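Local atomic coordinates of VP5 (Halorubrum pleomorphic virus 2, PDB entry 6QGI), a protein that probably drives fusion of the viral envelope with the membrane of the haloarchaeal host, as a prokaryotic viral envelope protein. Residues Val26-Pro31 against Thr47-Arg51; Asp61-Ile65 against Ser340-Tyr344; Leu267-Arg273 against Leu482-Lys487. All coordinates share one frame; numbering follows the deposited sequence.

Contact 1 of 3, residues Val26-Pro31 against Thr47-Arg51; sequences VGSDAP and TAKTR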
loop_
_atom_site.group_PDB
_atom_site.type_symbol
_atom_site.label_atom_id
_atom_site.label_comp_id
_atom_site.label_asym_id
_atom_site.label_seq_id
_atom_site.Cartn_x
_atom_site.Cartn_y
_atom_site.Cartn_z
ATOM N N VAL A 26 -12.150 -1.671 -0.048
ATOM C CA VAL A 26 -12.634 -1.551 -1.424
ATOM C C VAL A 26 -13.562 -2.744 -1.697
ATOM O O VAL A 26 -13.106 -3.892 -1.730
ATOM C CB VAL A 26 -11.456 -1.456 -2.438
ATOM C CG1 VAL A 26 -11.951 -1.455 -3.879
ATOM C CG2 VAL A 26 -10.587 -0.227 -2.165
ATOM N N GLY A 27 -14.854 -2.448 -1.854
ATOM C CA GLY A 27 -15.902 -3.431 -2.100
ATOM C C GLY A 27 -15.706 -4.239 -3.363
ATOM O O GLY A 27 -15.059 -3.776 -4.311
ATOM N N SER A 28 -16.257 -5.471 -3.361
ATOM C CA SER A 28 -16.212 -6.420 -4.474
ATOM C C SER A 28 -16.782 -5.776 -5.749
ATOM O O SER A 28 -17.828 -5.131 -5.698
ATOM C CB SER A 28 -16.978 -7.688 -4.105
ATOM O OG SER A 28 -17.352 -8.494 -5.209
ATOM N N ASP A 29 -16.046 -5.903 -6.866
ATOM C CA ASP A 29 -16.427 -5.370 -8.176
ATOM C C ASP A 29 -16.217 -6.450 -9.247
ATOM O O ASP A 29 -15.448 -6.273 -10.197
ATOM C CB ASP A 29 -15.640 -4.079 -8.504
ATOM C CG ASP A 29 -16.061 -3.364 -9.777
ATOM O OD1 ASP A 29 -17.084 -3.778 -10.393
ATOM O OD2 ASP A 29 -15.371 -2.399 -10.165
ATOM N N ALA A 30 -16.931 -7.574 -9.089
ATOM C CA ALA A 30 -16.863 -8.682 -10.030
ATOM C C ALA A 30 -17.595 -8.341 -11.323
ATOM O O ALA A 30 -18.651 -7.697 -11.253
ATOM C CB ALA A 30 -17.449 -9.930 -9.419
ATOM N N PRO A 31 -17.067 -8.779 -12.498
ATOM C CA PRO A 31 -17.741 -8.480 -13.769
ATOM C C PRO A 31 -19.181 -8.979 -13.804
ATOM O O PRO A 31 -19.479 -10.024 -13.209
ATOM C CB PRO A 31 -16.888 -9.214 -14.808
ATOM C CG PRO A 31 -15.552 -9.319 -14.169
ATOM C CD PRO A 31 -15.806 -9.518 -12.726
ATOM N N THR A 47 -10.565 -7.001 -12.929
ATOM C CA THR A 47 -11.060 -7.149 -11.556
ATOM C C THR A 47 -9.954 -7.748 -10.654
ATOM O O THR A 47 -9.772 -7.286 -9.522
ATOM C CB THR A 47 -12.354 -7.988 -11.537
ATOM O OG1 THR A 47 -13.372 -7.296 -12.273
ATOM C CG2 THR A 47 -12.860 -8.256 -10.136
ATOM N N ALA A 48 -9.210 -8.751 -11.166
ATOM C CA ALA A 48 -8.127 -9.398 -10.424
ATOM C C ALA A 48 -6.894 -8.498 -10.312
ATOM O O ALA A 48 -6.197 -8.568 -9.306
ATOM C CB ALA A 48 -7.753 -10.711 -11.080
ATOM N N LYS A 49 -6.622 -7.669 -11.344
ATOM C CA LYS A 49 -5.485 -6.740 -11.395
ATOM C C LYS A 49 -5.685 -5.618 -10.398
ATOM O O LYS A 49 -4.732 -5.231 -9.722
ATOM C CB LYS A 49 -5.307 -6.173 -12.818
ATOM C CG LYS A 49 -4.004 -5.422 -13.043
ATOM C CD LYS A 49 -3.986 -4.760 -14.408
ATOM C CE LYS A 49 -2.597 -4.324 -14.792
ATOM N NZ LYS A 49 -2.251 -4.753 -16.171
ATOM N N THR A 50 -6.922 -5.093 -10.309
ATOM C CA THR A 50 -7.289 -4.019 -9.391
ATOM C C THR A 50 -7.300 -4.561 -7.968
ATOM O O THR A 50 -6.820 -3.873 -7.070
ATOM C CB THR A 50 -8.626 -3.393 -9.803
ATOM O OG1 THR A 50 -8.562 -3.066 -11.191
ATOM C CG2 THR A 50 -8.956 -2.139 -9.004
ATOM N N ARG A 51 -7.809 -5.794 -7.762
ATOM C CA ARG A 51 -7.830 -6.422 -6.439
ATOM C C ARG A 51 -6.411 -6.643 -5.933
ATOM O O ARG A 51 -6.142 -6.332 -4.776
ATOM C CB ARG A 51 -8.620 -7.746 -6.441
ATOM C CG ARG A 51 -8.816 -8.384 -5.045
ATOM C CD ARG A 51 -9.469 -7.465 -4.016
ATOM N NE ARG A 51 -10.833 -7.102 -4.398
ATOM C CZ ARG A 51 -11.582 -6.209 -3.761
ATOM N NH1 ARG A 51 -11.110 -5.575 -2.697
ATOM N NH2 ARG A 51 -12.807 -5.938 -4.190
#
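Arg51 reaches out from its helix and closes its guanidinium end-on around the carbonyl of Val26. NH1 makes the straighter bond, 2.8 Å from Arg51 NH1 to Val26 O with an N-H...O angle of 162°, while Arg51 NH2 bends onto the same Val26 O at 3.2 Å. Both nitrogens come to that oxygen from one face of its peptide plane, and the oxygen itself lies almost exactly in the guanidinium plane. NH2 also makes a weak bond to Gly27 O, so two successive carbonyls sit at the edge of the group and fix its rotation. The side chain gets there with CG anti to the backbone N (chi1 -174°) and then bends at chi2 and chi3, which swings the charged end back toward the loop. One turn earlier, Thr47 and Pro31 meet tip to tip, with Pro31 CD 3.3 Å from Thr47 OG1, and the methyl CG2 of Thr47 rests against the carbonyl of Asp29, 3.3 Å from CG2 to O. The Thr47 hydroxyl is hydrogen-bonded to Gln43 O of its own helix, with Asp29 O also close, 3.1 Å from Thr47 OG1.

Thr47 and Arg51 are both buried; the loop is more open, with Val26, Gly27 and Asp29 exposed. The grip ties the irregular loop to helix 37-60 through its backbone carbonyls. The loop 26-31 leads from strand 11-13 into helix 37-60 and runs back along that same helix. Helix 91-133 packs against both segments: its Glu123 forms a salt bridge with Arg51 NE and accepts from Asp29 N, while Ala48 packs on Leu220 of strand 218-221.

Contact 2 of 3, residues Asp61-Ile65 against Ser340-Tyr344; sequences DNQNI and SGDVY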
loop_
_atom_site.group_PDB
_atom_site.type_symbol
_atom_site.label_atom_id
_atom_site.label_comp_id
_atom_site.label_asym_id
_atom_site.label_seq_id
_atom_site.Cartn_x
_atom_site.Cartn_y
_atom_site.Cartn_z
ATOM N N ASP A 61 2.086 -5.237 0.153
ATOM C CA ASP A 61 3.345 -4.501 -0.048
ATOM C C ASP A 61 3.892 -3.842 1.223
ATOM O O ASP A 61 5.027 -3.373 1.206
ATOM C CB ASP A 61 3.191 -3.451 -1.163
ATOM C CG ASP A 61 3.334 -3.998 -2.575
ATOM O OD1 ASP A 61 3.404 -5.242 -2.729
ATOM O OD2 ASP A 61 3.380 -3.179 -3.531
ATOM N N ASN A 62 3.125 -3.840 2.327
ATOM C CA ASN A 62 3.563 -3.188 3.559
ATOM C C ASN A 62 3.553 -4.157 4.749
ATOM O O ASN A 62 2.734 -4.025 5.655
ATOM C CB ASN A 62 2.689 -1.948 3.847
ATOM C CG ASN A 62 2.340 -1.127 2.623
ATOM O OD1 ASN A 62 3.204 -0.695 1.870
ATOM N ND2 ASN A 62 1.060 -0.912 2.394
ATOM N N GLN A 63 4.481 -5.117 4.754
ATOM C CA GLN A 63 4.611 -6.110 5.826
ATOM C C GLN A 63 5.548 -5.607 6.910
ATOM O O GLN A 63 5.559 -6.148 8.020
ATOM C CB GLN A 63 5.137 -7.459 5.289
ATOM C CG GLN A 63 4.732 -7.799 3.855
ATOM C CD GLN A 63 5.688 -7.269 2.812
ATOM O OE1 GLN A 63 6.449 -6.321 3.036
ATOM N NE2 GLN A 63 5.667 -7.881 1.638
ATOM N N ASN A 64 6.339 -4.569 6.589
ATOM C CA ASN A 64 7.352 -3.999 7.475
ATOM C C ASN A 64 6.848 -2.815 8.308
ATOM O O ASN A 64 7.655 -2.164 8.981
ATOM C CB ASN A 64 8.576 -3.588 6.660
ATOM C CG ASN A 64 9.291 -4.757 6.039
ATOM O OD1 ASN A 64 9.552 -5.780 6.687
ATOM N ND2 ASN A 64 9.629 -4.629 4.765
ATOM N N ILE A 65 5.527 -2.562 8.306
ATOM C CA ILE A 65 4.910 -1.487 9.099
ATOM C C ILE A 65 4.376 -2.067 10.427
ATOM O O ILE A 65 3.902 -1.309 11.275
ATOM C CB ILE A 65 3.801 -0.710 8.316
ATOM C CG1 ILE A 65 2.649 -1.642 7.863
ATOM C CG2 ILE A 65 4.397 0.096 7.145
ATOM C CD1 ILE A 65 1.357 -1.023 7.650
ATOM N N SER A 340 16.692 -3.870 2.907
ATOM C CA SER A 340 16.162 -4.765 3.945
ATOM C C SER A 340 14.689 -4.447 4.251
ATOM O O SER A 340 13.900 -5.362 4.489
ATOM C CB SER A 340 16.989 -4.660 5.224
ATOM O OG SER A 340 18.358 -4.955 4.999
ATOM N N GLY A 341 14.352 -3.158 4.243
ATOM C CA GLY A 341 12.999 -2.685 4.486
ATOM C C GLY A 341 12.328 -2.148 3.240
ATOM O O GLY A 341 12.744 -2.463 2.122
ATOM N N ASP A 342 11.270 -1.345 3.426
ATOM C CA ASP A 342 10.496 -0.729 2.357
ATOM C C ASP A 342 10.738 0.778 2.295
ATOM O O ASP A 342 10.914 1.427 3.330
ATOM C CB ASP A 342 9.002 -1.036 2.517
ATOM C CG ASP A 342 8.632 -2.496 2.317
ATOM O OD1 ASP A 342 9.035 -3.079 1.284
ATOM O OD2 ASP A 342 7.927 -3.054 3.185
ATOM N N VAL A 343 10.771 1.319 1.064
ATOM C CA VAL A 343 10.986 2.745 0.784
ATOM C C VAL A 343 9.666 3.417 0.454
ATOM O O VAL A 343 8.980 2.980 -0.469
ATOM C CB VAL A 343 11.999 2.992 -0.369
ATOM C CG1 VAL A 343 12.261 4.485 -0.565
ATOM C CG2 VAL A 343 13.294 2.261 -0.120
ATOM N N TYR A 344 9.342 4.502 1.173
ATOM C CA TYR A 344 8.149 5.302 0.918
ATOM C C TYR A 344 8.567 6.689 0.415
ATOM O O TYR A 344 9.685 7.137 0.689
ATOM C CB TYR A 344 7.232 5.377 2.150
ATOM C CG TYR A 344 6.683 4.026 2.556
ATOM C CD1 TYR A 344 5.599 3.464 1.891
ATOM C CD2 TYR A 344 7.275 3.288 3.576
ATOM C CE1 TYR A 344 5.115 2.204 2.230
ATOM C CE2 TYR A 344 6.790 2.034 3.935
ATOM C CZ TYR A 344 5.710 1.494 3.256
ATOM O OH TYR A 344 5.217 0.262 3.606
HETATM O O HOH W 1 6.241 -1.834 4.871
#
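Tyr344 and Asp342 reach from the start of strand 343-355 and the residue just before it to the loop 61-65, which links two successive helices, 37-60 and 66-86; the contact thus joins an interhelical loop to the antiparallel β-structure.

Two direct hydrogen bonds cross between side chains. The Tyr344 hydroxyl donates to Asn62 OD1, 2.8 Å from OH to OD1, with the oxygen at the ring edge and the hydroxyl above the amide's carbonyl plane. Amide and ring planes are turned 47° apart. Asn62 is held by its own helix end, since its ND2 donates to Ser57 O and Thr58 O of helix 37-60. The second bond runs from Asn64 ND2 to Asp342 OD2, also 2.8 Å, but more bent (139° at the hydrogen), and it meets the carboxylate from well above its plane. Asn64 makes it with CG anti to its carbonyl carbon (chi1 -66°), which carries the amide out to the aspartate, and the two side chains cross at about a right angle.

Apolar contact is slight: Ile65 CG2 comes to 4.3 Å from Tyr344 CZ, its branch crossing the tyrosine side chain at about a right angle. Tyr344 also packs on Ala319 of strand 312-320 and on Thr436 and Gln438 of strand 434-439, and is buried. The backbone of Asp342 is paired with Thr321.

Water completes the set. One molecule lies in the plane of the Tyr344 ring at its edge and donates both to the hydroxyl and to the carboxylate, tying the two bonded side chains together; it also takes a weak bond from the Asn64 backbone N. Asp342 OD2 therefore receives Asn64 ND2 and this water, the water oxygen standing 2.7 Å from OD2.

Contact 3 of 3, residues Leu267-Arg273 against Leu482-Lys487; sequences LVTPRER and LEQQNK
Leu482 opens the interface by pressing its CD2 methyl against the ring of Pro270, 3.9 Å from CD2 to Pro270 CD, the two side chains crossing at about a right angle. CG anti to the backbone N (chi1 -177°) points this leucine at the proline; it also packs on the loop residues His468 and Tyr473.

Glu483 follows, its extended chain sliding past Leu267 in the opposite direction. Leu267 CD1 lies 3.4 Å from Glu483 CB and touches the aliphatic part of the side chain along to the carboxylate. A water carries the polar end further: it donates to Glu483 OE1 at 2.7 Å and accepts from Val268 N at 2.8 Å, so the loop backbone is tied to the helix through solvent. Leu267 leans as well on Trp479, a turn earlier in helix 476-496.

What this helix packs against is the start of another, helix 270-279, entered through a classic N-cap: Thr269 OG1 accepts from Glu272 N at 2.9 Å, and Pro270 takes the first turn. The opposite side of that turn faces helix 66-86, where Thr269 lies on Ile79 and Arg271 forms a salt bridge with Asp76.

Next to face the partner is Asn486, one turn after Leu482 and buried between Pro270 and Arg273. Its ND2 sits 3.4 Å from Pro270 CB, and its OD1 is turned to Arg273, 3.1 Å from OD1 to Arg273 NE, with amide and guanidinium planes 66° apart.

Lys487 ends the segment. Its CB lies over one face of the Arg273 guanidinium, and Lys487 CG comes to 3.6 Å from Arg273 NH2; the arginine chain, bent at chi3, brings that flat group across the lysine, whose amine leads away, in a long, weak ion pair with Glu491.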
loop_
_atom_site.group_PDB
_atom_site.type_symbol
_atom_site.label_atom_id
_atom_site.label_comp_id
_atom_site.label_asym_id
_atom_site.label_seq_id
_atom_site.Cartn_x
_atom_site.Cartn_y
_atom_site.Cartn_z
ATOM N N LEU A 267 -2.450 13.516 27.113
ATOM C CA LEU A 267 -1.676 13.207 25.910
ATOM C C LEU A 267 -2.567 12.612 24.798
ATOM O O LEU A 267 -3.387 11.723 25.046
ATOM C CB LEU A 267 -0.491 12.269 26.285
ATOM C CG LEU A 267 0.243 11.407 25.216
ATOM C CD1 LEU A 267 0.921 12.232 24.174
ATOM C CD2 LEU A 267 1.313 10.565 25.847
ATOM N N VAL A 268 -2.406 13.157 23.577
ATOM C CA VAL A 268 -3.092 12.729 22.355
ATOM C C VAL A 268 -2.085 11.868 21.591
ATOM O O VAL A 268 -1.053 12.381 21.139
ATOM C CB VAL A 268 -3.651 13.914 21.513
ATOM C CG1 VAL A 268 -4.403 13.412 20.284
ATOM C CG2 VAL A 268 -4.544 14.826 22.351
ATOM N N THR A 269 -2.356 10.548 21.522
ATOM C CA THR A 269 -1.487 9.531 20.916
ATOM C C THR A 269 -1.252 9.779 19.411
ATOM O O THR A 269 -2.148 10.311 18.746
ATOM C CB THR A 269 -2.052 8.104 21.140
ATOM O OG1 THR A 269 -3.165 7.848 20.279
ATOM C CG2 THR A 269 -2.418 7.823 22.584
ATOM N N PRO A 270 -0.083 9.358 18.848
ATOM C CA PRO A 270 0.139 9.521 17.398
ATOM C C PRO A 270 -0.987 8.881 16.580
ATOM O O PRO A 270 -1.422 9.458 15.583
ATOM C CB PRO A 270 1.476 8.812 17.166
ATOM C CG PRO A 270 2.160 8.866 18.478
ATOM C CD PRO A 270 1.073 8.694 19.486
ATOM N N ARG A 271 -1.503 7.723 17.063
ATOM C CA ARG A 271 -2.625 6.970 16.495
ATOM C C ARG A 271 -3.896 7.836 16.502
ATOM O O ARG A 271 -4.527 7.966 15.457
ATOM C CB ARG A 271 -2.837 5.663 17.287
ATOM C CG ARG A 271 -3.944 4.768 16.753
ATOM C CD ARG A 271 -4.655 4.032 17.872
ATOM N NE ARG A 271 -5.626 3.077 17.337
ATOM C CZ ARG A 271 -6.359 2.239 18.067
ATOM N NH1 ARG A 271 -6.246 2.231 19.390
ATOM N NH2 ARG A 271 -7.203 1.402 17.483
ATOM N N GLU A 272 -4.245 8.453 17.664
ATOM C CA GLU A 272 -5.416 9.328 17.820
ATOM C C GLU A 272 -5.337 10.537 16.870
ATOM O O GLU A 272 -6.323 10.826 16.197
ATOM C CB GLU A 272 -5.558 9.799 19.273
ATOM C CG GLU A 272 -6.858 10.530 19.577
ATOM C CD GLU A 272 -6.992 11.112 20.976
ATOM O OE1 GLU A 272 -6.108 10.855 21.827
ATOM O OE2 GLU A 272 -7.987 11.832 21.221
ATOM N N ARG A 273 -4.167 11.215 16.805
ATOM C CA ARG A 273 -3.924 12.365 15.928
ATOM C C ARG A 273 -4.170 11.992 14.450
ATOM O O ARG A 273 -4.846 12.745 13.745
ATOM C CB ARG A 273 -2.496 12.904 16.123
ATOM C CG ARG A 273 -2.291 14.317 15.586
ATOM C CD ARG A 273 -0.848 14.776 15.702
ATOM N NE ARG A 273 -0.492 15.162 17.071
ATOM C CZ ARG A 273 -0.491 16.415 17.519
ATOM N NH1 ARG A 273 -0.811 17.421 16.717
ATOM N NH2 ARG A 273 -0.158 16.670 18.779
ATOM N N LEU A 482 7.793 11.845 23.035
ATOM C CA LEU A 482 6.988 11.076 22.074
ATOM C C LEU A 482 5.943 12.013 21.462
ATOM O O LEU A 482 5.858 12.126 20.237
ATOM C CB LEU A 482 6.320 9.857 22.767
ATOM C CG LEU A 482 5.489 8.896 21.880
ATOM C CD1 LEU A 482 5.697 7.456 22.280
ATOM C CD2 LEU A 482 4.003 9.219 21.942
ATOM N N GLU A 483 5.196 12.713 22.338
ATOM C CA GLU A 483 4.152 13.685 22.031
ATOM C C GLU A 483 4.689 14.841 21.185
ATOM O O GLU A 483 4.036 15.228 20.216
ATOM C CB GLU A 483 3.560 14.229 23.347
ATOM C CG GLU A 483 2.403 15.205 23.178
ATOM C CD GLU A 483 1.931 15.845 24.468
ATOM O OE1 GLU A 483 0.851 15.457 24.968
ATOM O OE2 GLU A 483 2.640 16.744 24.978
ATOM N N GLN A 484 5.866 15.395 21.558
ATOM C CA GLN A 484 6.463 16.536 20.869
ATOM C C GLN A 484 7.016 16.150 19.503
ATOM O O GLN A 484 6.737 16.870 18.543
ATOM C CB GLN A 484 7.547 17.214 21.725
ATOM C CG GLN A 484 7.935 18.633 21.267
ATOM C CD GLN A 484 6.768 19.564 20.985
ATOM O OE1 GLN A 484 6.639 20.116 19.887
ATOM N NE2 GLN A 484 5.894 19.765 21.964
ATOM N N GLN A 485 7.762 15.018 19.402
ATOM C CA GLN A 485 8.338 14.532 18.137
ATOM C C GLN A 485 7.254 14.270 17.093
ATOM O O GLN A 485 7.469 14.538 15.907
ATOM C CB GLN A 485 9.171 13.263 18.346
ATOM C CG GLN A 485 10.584 13.529 18.858
ATOM C CD GLN A 485 11.197 12.348 19.575
ATOM O OE1 GLN A 485 10.569 11.305 19.789
ATOM N NE2 GLN A 485 12.448 12.495 19.982
ATOM N N ASN A 486 6.087 13.771 17.540
ATOM C CA ASN A 486 4.942 13.490 16.680
ATOM C C ASN A 486 4.307 14.793 16.193
ATOM O O ASN A 486 4.014 14.918 15.003
ATOM C CB ASN A 486 3.917 12.624 17.423
ATOM C CG ASN A 486 2.666 12.333 16.634
ATOM O OD1 ASN A 486 1.578 12.818 16.964
ATOM N ND2 ASN A 486 2.792 11.546 15.570
ATOM N N LYS A 487 4.109 15.759 17.114
ATOM C CA LYS A 487 3.517 17.071 16.839
ATOM C C LYS A 487 4.365 17.869 15.834
ATOM O O LYS A 487 3.792 18.474 14.927
ATOM C CB LYS A 487 3.348 17.865 18.149
ATOM C CG LYS A 487 2.428 19.078 18.036
ATOM C CD LYS A 487 2.793 20.149 19.060
ATOM C CE LYS A 487 2.082 21.455 18.795
ATOM N NZ LYS A 487 2.664 22.570 19.585
HETATM O O HOH W 2 -0.945 15.459 22.938
#

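Overall arrangement
Contact 2 lies nearest the middle of the chain, its centre about 9 Å from the chain's centre, whereas the centre of contact 3 lies about 23 Å from it; contacts 1 and 3 fall on opposite sides of that point. All three are only partly buried. Helix 37-60 carries one side of contact 1 and leads into the loop of contact 2, whose following helix, 66-86, flanks contact 3. Contact 1 is local in sequence and rests on a charged side chain gripping backbone carbonyls; contact 2 joins an interhelical loop to a strand start through side-chain hydrogen bonds and a water; contact 3, the largest interface, is helix against helix start, a mix of carbon packing, polar side chains and a water bridge.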